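Macrophage migration inhibitory factor (PDB 6LR3) belongs to the macrophage migration inhibitory factor family, whose members are small trimeric alpha/beta proteins built of sheets backed by paired helices. Local coordinates at residues P2-N7 with A60-I65; P16-A21 with I85-V90. One frame throughout, in Å; residues are numbered along the deposited sequence.

How the contacts relate
Strand 3-8, helix 19-31, strand 58-64 and helix 70-88 supply the four segments, and along the chain the two contacts interleave: each strand of contact 1 is followed by the helix that enters contact 2. Contact 1 joins the central pair of the four strands, close to the centre of the chain. Contact 2 lies on the helical layer, where the start of helix 19-31 meets the end of helix 70-88; the centres of the contacts lie about 16 Å apart. Ile4 and Val6 face these same two helices, so sheet pairing and helix pairing belong to one alpha/beta sandwich. Segments of both also reach the second subunit, through Val3 and Glu63 in contact 1 and Gln20 in contact 2.

Contact 1. Residues P2-N7 with A60-I65; sequences PVITVN and ATVECI
Val3 and Glu63 pair through both backbone groups, Val3 N to Glu63 O at 2.9 Å and Glu63 N to Val3 O at 2.8 Å, the latter nearly straight at 173°. Two residues on, Thr5 and Thr61 repeat the exchange. Val3 O is also hydrogen-bonded to a water, 2.8 Å from the water oxygen. That water sits on the face carrying Val3, Thr5, Thr61 and Glu63; it is hydrogen-bonded to Glu63 OE1 at 2.6 Å and to both threonine hydroxyls, probably acting as donor to Val3 O and to the carboxylate. Thr61 OG1, set between its backbone N and carbonyl carbon (chi1 66°), stands beside Thr5 and faces this water. These antiparallel strands, 3-8 and 58-64, are the middle two of the four that this subunit contributes to the sheet of the MIF fold. Glu63 spends its other carboxylate oxygen, OE2, on a salt bridge to Arg98 of the second subunit, so one carboxylate serves both the water and the trimer. Ile4 and Val62 turn to the opposite, helix-covered face, where Ile4 CD1 comes 3.8 Å from Val62 CG1 and both side chains touch Met80. Pro2 CG meets Cys64 SG at 3.9 Å.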
loop_
_atom_site.group_PDB
_atom_site.type_symbol
_atom_site.label_atom_id
_atom_site.label_comp_id
_atom_site.label_asym_id
_atom_site.label_seq_id
_atom_site.Cartn_x
_atom_site.Cartn_y
_atom_site.Cartn_z
ATOM N N PRO B 2 1.157 -12.859 -7.183
ATOM C CA PRO B 2 1.324 -11.407 -7.390
ATOM C C PRO B 2 0.138 -10.632 -6.823
ATOM O O PRO B 2 -0.898 -11.219 -6.595
ATOM C CB PRO B 2 1.424 -11.138 -8.893
ATOM C CG PRO B 2 1.813 -12.470 -9.485
ATOM C CD PRO B 2 1.120 -13.453 -8.568
ATOM N N VAL B 3 0.299 -9.330 -6.634
ATOM C CA VAL B 3 -0.810 -8.468 -6.169
ATOM C C VAL B 3 -0.887 -7.293 -7.138
ATOM O O VAL B 3 0.085 -6.543 -7.251
ATOM C CB VAL B 3 -0.663 -7.998 -4.715
ATOM C CG1 VAL B 3 -1.831 -7.117 -4.331
ATOM C CG2 VAL B 3 -0.490 -9.148 -3.748
ATOM N N ILE B 4 -2.039 -7.103 -7.752
ATOM C CA ILE B 4 -2.341 -5.894 -8.544
ATOM C C ILE B 4 -3.273 -5.038 -7.712
ATOM O O ILE B 4 -4.369 -5.489 -7.409
ATOM C CB ILE B 4 -3.011 -6.235 -9.889
ATOM C CG1 ILE B 4 -2.403 -7.448 -10.597
ATOM C CG2 ILE B 4 -2.993 -4.977 -10.776
ATOM C CD1 ILE B 4 -0.908 -7.365 -10.807
ATOM N N THR B 5 -2.845 -3.848 -7.362
ATOM C CA THR B 5 -3.640 -2.883 -6.576
ATOM C C THR B 5 -3.999 -1.736 -7.496
ATOM O O THR B 5 -3.103 -1.170 -8.126
ATOM C CB THR B 5 -2.877 -2.422 -5.335
ATOM O OG1 THR B 5 -2.483 -3.601 -4.608
ATOM C CG2 THR B 5 -3.724 -1.498 -4.488
ATOM N N VAL B 6 -5.279 -1.443 -7.609
ATOM C CA VAL B 6 -5.770 -0.353 -8.483
ATOM C C VAL B 6 -6.423 0.694 -7.586
ATOM O O VAL B 6 -7.443 0.377 -6.971
ATOM C CB VAL B 6 -6.732 -0.877 -9.547
ATOM C CG1 VAL B 6 -7.274 0.238 -10.397
ATOM C CG2 VAL B 6 -6.044 -1.909 -10.432
ATOM N N ASN B 7 -5.811 1.871 -7.501
ATOM C CA ASN B 7 -6.367 3.017 -6.742
ATOM C C ASN B 7 -6.957 3.983 -7.771
ATOM O O ASN B 7 -6.207 4.569 -8.549
ATOM C CB ASN B 7 -5.302 3.713 -5.902
ATOM C CG ASN B 7 -4.606 2.749 -4.976
ATOM O OD1 ASN B 7 -5.186 2.344 -3.954
ATOM N ND2 ASN B 7 -3.392 2.325 -5.338
ATOM N N ALA B 60 -1.775 2.547 -9.898
ATOM C CA ALA B 60 -1.833 1.093 -9.697
ATOM C C ALA B 60 -0.447 0.588 -9.305
ATOM O O ALA B 60 0.553 1.234 -9.680
ATOM C CB ALA B 60 -2.347 0.403 -10.928
ATOM N N THR B 61 -0.405 -0.529 -8.600
ATOM C CA THR B 61 0.856 -1.189 -8.240
ATOM C C THR B 61 0.773 -2.665 -8.638
ATOM O O THR B 61 -0.289 -3.292 -8.555
ATOM C CB THR B 61 1.233 -0.980 -6.773
ATOM O OG1 THR B 61 0.291 -1.634 -5.931
ATOM C CG2 THR B 61 1.312 0.485 -6.401
ATOM N N VAL B 62 1.927 -3.195 -8.999
ATOM C CA VAL B 62 2.114 -4.608 -9.359
ATOM C C VAL B 62 3.217 -5.157 -8.478
ATOM O O VAL B 62 4.333 -4.750 -8.640
ATOM C CB VAL B 62 2.456 -4.765 -10.844
ATOM C CG1 VAL B 62 2.700 -6.222 -11.188
ATOM C CG2 VAL B 62 1.365 -4.143 -11.720
ATOM N N GLU B 63 2.852 -5.961 -7.490
ATOM C CA GLU B 63 3.792 -6.644 -6.578
ATOM C C GLU B 63 3.999 -8.052 -7.129
ATOM O O GLU B 63 3.019 -8.774 -7.327
ATOM C CB GLU B 63 3.268 -6.652 -5.155
ATOM C CG GLU B 63 3.221 -5.274 -4.511
ATOM C CD GLU B 63 2.413 -5.227 -3.222
ATOM O OE1 GLU B 63 1.196 -5.022 -3.325
ATOM O OE2 GLU B 63 3.004 -5.469 -2.125
ATOM N N CYS B 64 5.235 -8.432 -7.376
ATOM C CA CYS B 64 5.531 -9.753 -7.967
ATOM C C CYS B 64 6.907 -10.227 -7.516
ATOM O O CYS B 64 7.823 -9.408 -7.438
ATOM C CB CYS B 64 5.455 -9.688 -9.484
ATOM S SG CYS B 64 5.447 -11.325 -10.263
ATOM N N ILE B 65 7.011 -11.514 -7.227
ATOM C CA ILE B 65 8.296 -12.199 -7.002
ATOM C C ILE B 65 8.858 -12.524 -8.392
ATOM O O ILE B 65 8.196 -13.277 -9.130
ATOM C CB ILE B 65 8.116 -13.459 -6.143
ATOM C CG1 ILE B 65 7.469 -13.123 -4.794
ATOM C CG2 ILE B 65 9.484 -14.151 -5.952
ATOM C CD1 ILE B 65 6.984 -14.379 -4.050
HETATM O O HOH W 1 0.070 -4.253 -5.558
#

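Contact 2. Residues P16-A21 with I85-V90; sequences PVFFQA and IEHLNV. Unlike the reference sequence in segment 85-90: Asn89 (reference Lys), Val90 (reference Ile).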
loop_
_atom_site.group_PDB
_atom_site.type_symbol
_atom_site.label_atom_id
_atom_site.label_comp_id
_atom_site.label_asym_id
_atom_site.label_seq_id
_atom_site.Cartn_x
_atom_site.Cartn_y
_atom_site.Cartn_z
ATOM N N PRO B 16 -16.834 -2.035 -15.178
ATOM C CA PRO B 16 -17.401 -3.309 -15.578
ATOM C C PRO B 16 -17.215 -4.356 -14.492
ATOM O O PRO B 16 -16.153 -4.417 -13.860
ATOM C CB PRO B 16 -16.637 -3.665 -16.846
ATOM C CG PRO B 16 -16.273 -2.344 -17.402
ATOM C CD PRO B 16 -15.903 -1.534 -16.193
ATOM N N VAL B 17 -18.227 -5.186 -14.306
ATOM C CA VAL B 17 -18.215 -6.182 -13.196
ATOM C C VAL B 17 -17.058 -7.167 -13.403
ATOM O O VAL B 17 -16.615 -7.721 -12.404
ATOM C CB VAL B 17 -19.564 -6.933 -13.120
ATOM C CG1 VAL B 17 -20.682 -5.985 -12.722
ATOM C CG2 VAL B 17 -19.894 -7.629 -14.423
ATOM N N PHE B 18 -16.591 -7.373 -14.650
ATOM C CA PHE B 18 -15.553 -8.384 -14.950
ATOM C C PHE B 18 -14.168 -7.740 -14.967
ATOM O O PHE B 18 -13.219 -8.428 -15.294
ATOM C CB PHE B 18 -15.856 -9.151 -16.230
ATOM C CG PHE B 18 -15.857 -8.308 -17.467
ATOM C CD1 PHE B 18 -16.968 -7.590 -17.864
ATOM C CD2 PHE B 18 -14.725 -8.280 -18.275
ATOM C CE1 PHE B 18 -16.955 -6.898 -19.065
ATOM C CE2 PHE B 18 -14.695 -7.513 -19.432
ATOM C CZ PHE B 18 -15.815 -6.836 -19.821
ATOM N N PHE B 19 -14.034 -6.489 -14.574
ATOM C CA PHE B 19 -12.733 -5.762 -14.599
ATOM C C PHE B 19 -11.679 -6.546 -13.815
ATOM O O PHE B 19 -10.617 -6.833 -14.380
ATOM C CB PHE B 19 -12.891 -4.347 -14.047
ATOM C CG PHE B 19 -11.585 -3.611 -13.941
ATOM C CD1 PHE B 19 -10.815 -3.288 -15.035
ATOM C CD2 PHE B 19 -11.092 -3.308 -12.703
ATOM C CE1 PHE B 19 -9.629 -2.590 -14.899
ATOM C CE2 PHE B 19 -9.980 -2.487 -12.551
ATOM C CZ PHE B 19 -9.221 -2.184 -13.654
ATOM N N GLN B 20 -11.944 -6.901 -12.560
ATOM C CA GLN B 20 -10.906 -7.597 -11.758
ATOM C C GLN B 20 -10.582 -8.973 -12.360
ATOM O O GLN B 20 -9.403 -9.347 -12.365
ATOM C CB GLN B 20 -11.328 -7.755 -10.309
ATOM C CG GLN B 20 -11.188 -6.478 -9.513
ATOM C CD GLN B 20 -12.046 -6.562 -8.278
ATOM O OE1 GLN B 20 -13.285 -6.457 -8.401
ATOM N NE2 GLN B 20 -11.409 -6.786 -7.124
ATOM N N ALA B 21 -11.574 -9.712 -12.840
ATOM C CA ALA B 21 -11.380 -11.007 -13.528
ATOM C C ALA B 21 -10.516 -10.808 -14.761
ATOM O O ALA B 21 -9.600 -11.609 -15.003
ATOM C CB ALA B 21 -12.720 -11.611 -13.888
ATOM N N ILE B 85 -8.010 2.359 -19.669
ATOM C CA ILE B 85 -8.662 3.304 -20.618
ATOM C C ILE B 85 -10.029 2.713 -21.005
ATOM O O ILE B 85 -11.024 3.411 -20.899
ATOM C CB ILE B 85 -7.743 3.539 -21.829
ATOM C CG1 ILE B 85 -6.512 4.366 -21.445
ATOM C CG2 ILE B 85 -8.518 4.156 -22.988
ATOM C CD1 ILE B 85 -5.341 4.248 -22.414
ATOM N N GLU B 86 -10.069 1.436 -21.379
ATOM C CA GLU B 86 -11.307 0.813 -21.896
ATOM C C GLU B 86 -12.329 0.689 -20.772
ATOM O O GLU B 86 -13.502 1.005 -20.993
ATOM C CB GLU B 86 -10.959 -0.548 -22.503
ATOM C CG GLU B 86 -12.152 -1.285 -23.017
ATOM C CD GLU B 86 -11.703 -2.185 -24.135
ATOM O OE1 GLU B 86 -10.827 -3.038 -23.831
ATOM O OE2 GLU B 86 -12.136 -1.958 -25.278
ATOM N N HIS B 87 -11.909 0.215 -19.601
ATOM C CA HIS B 87 -12.839 -0.145 -18.500
ATOM C C HIS B 87 -13.180 1.048 -17.592
ATOM O O HIS B 87 -14.318 1.124 -17.128
ATOM C CB HIS B 87 -12.243 -1.246 -17.637
ATOM C CG HIS B 87 -12.271 -2.639 -18.161
ATOM N ND1 HIS B 87 -13.131 -3.553 -17.537
ATOM C CD2 HIS B 87 -11.605 -3.320 -19.136
ATOM C CE1 HIS B 87 -12.995 -4.728 -18.141
ATOM N NE2 HIS B 87 -12.124 -4.584 -19.166
ATOM N N LEU B 88 -12.203 1.905 -17.301
ATOM C CA LEU B 88 -12.369 3.013 -16.335
ATOM C C LEU B 88 -12.609 4.339 -17.041
ATOM O O LEU B 88 -12.897 5.307 -16.340
ATOM C CB LEU B 88 -11.145 3.096 -15.420
ATOM C CG LEU B 88 -10.727 1.779 -14.741
ATOM C CD1 LEU B 88 -9.549 1.961 -13.848
ATOM C CD2 LEU B 88 -11.876 1.191 -13.969
ATOM N N ASN B 89 -12.423 4.404 -18.353
ATOM C CA ASN B 89 -12.525 5.657 -19.136
ATOM C C ASN B 89 -11.583 6.691 -18.536
ATOM O O ASN B 89 -11.969 7.862 -18.396
ATOM C CB ASN B 89 -13.973 6.134 -19.179
ATOM C CG ASN B 89 -14.810 5.180 -19.995
ATOM O OD1 ASN B 89 -14.518 4.972 -21.171
ATOM N ND2 ASN B 89 -15.875 4.661 -19.419
ATOM N N VAL B 90 -10.377 6.261 -18.183
ATOM C CA VAL B 90 -9.316 7.175 -17.719
ATOM C C VAL B 90 -8.406 7.422 -18.911
ATOM O O VAL B 90 -8.122 6.476 -19.673
ATOM C CB VAL B 90 -8.589 6.551 -16.520
ATOM C CG1 VAL B 90 -7.441 7.391 -16.043
ATOM C CG2 VAL B 90 -9.542 6.393 -15.348
#
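A type I turn from Pro16 to Phe19, closed by Phe19 N to Pro16 O at 3.0 Å, leads into helix 19-31 with Phe18 at the N-cap, while helix 70-88 comes to its end opposite and Asn89 leaves it with positive phi. His87 reaches across from that end and carries most of the contact. Its CG lies anti to the carbonyl carbon (chi1 -77°), which sends the imidazole in among Pro16, Phe18 and Phe19. The ring turns an edge toward the face of Phe18, an offset edge-to-face pair with planes at 70°; the closest atoms are His87 CE1 and Phe18 CE2, 3.5 Å apart. On another side His87 ND1 lies near the plane of the Phe19 ring, at its edge, 3.4 Å from Phe19 CD1; the two rings meet obliquely at 49°. Pro16 adds its ring, with CG 3.4 Å from His87 ND1 and CD 3.2 Å from His87 O. Further in, Leu88 lays CD2 over one face of Phe19, 4.3 Å above the ring plane, and Phe19 also touches Met83 and Phe84 of helix 70-88. Across the two segments, then, the buried imidazole is packed against proline and phenylalanine carbons, so the helix ends are joined by shape and van der Waals contact; nothing charged from 16-21 meets the ring, which would be compatible with a neutral histidine.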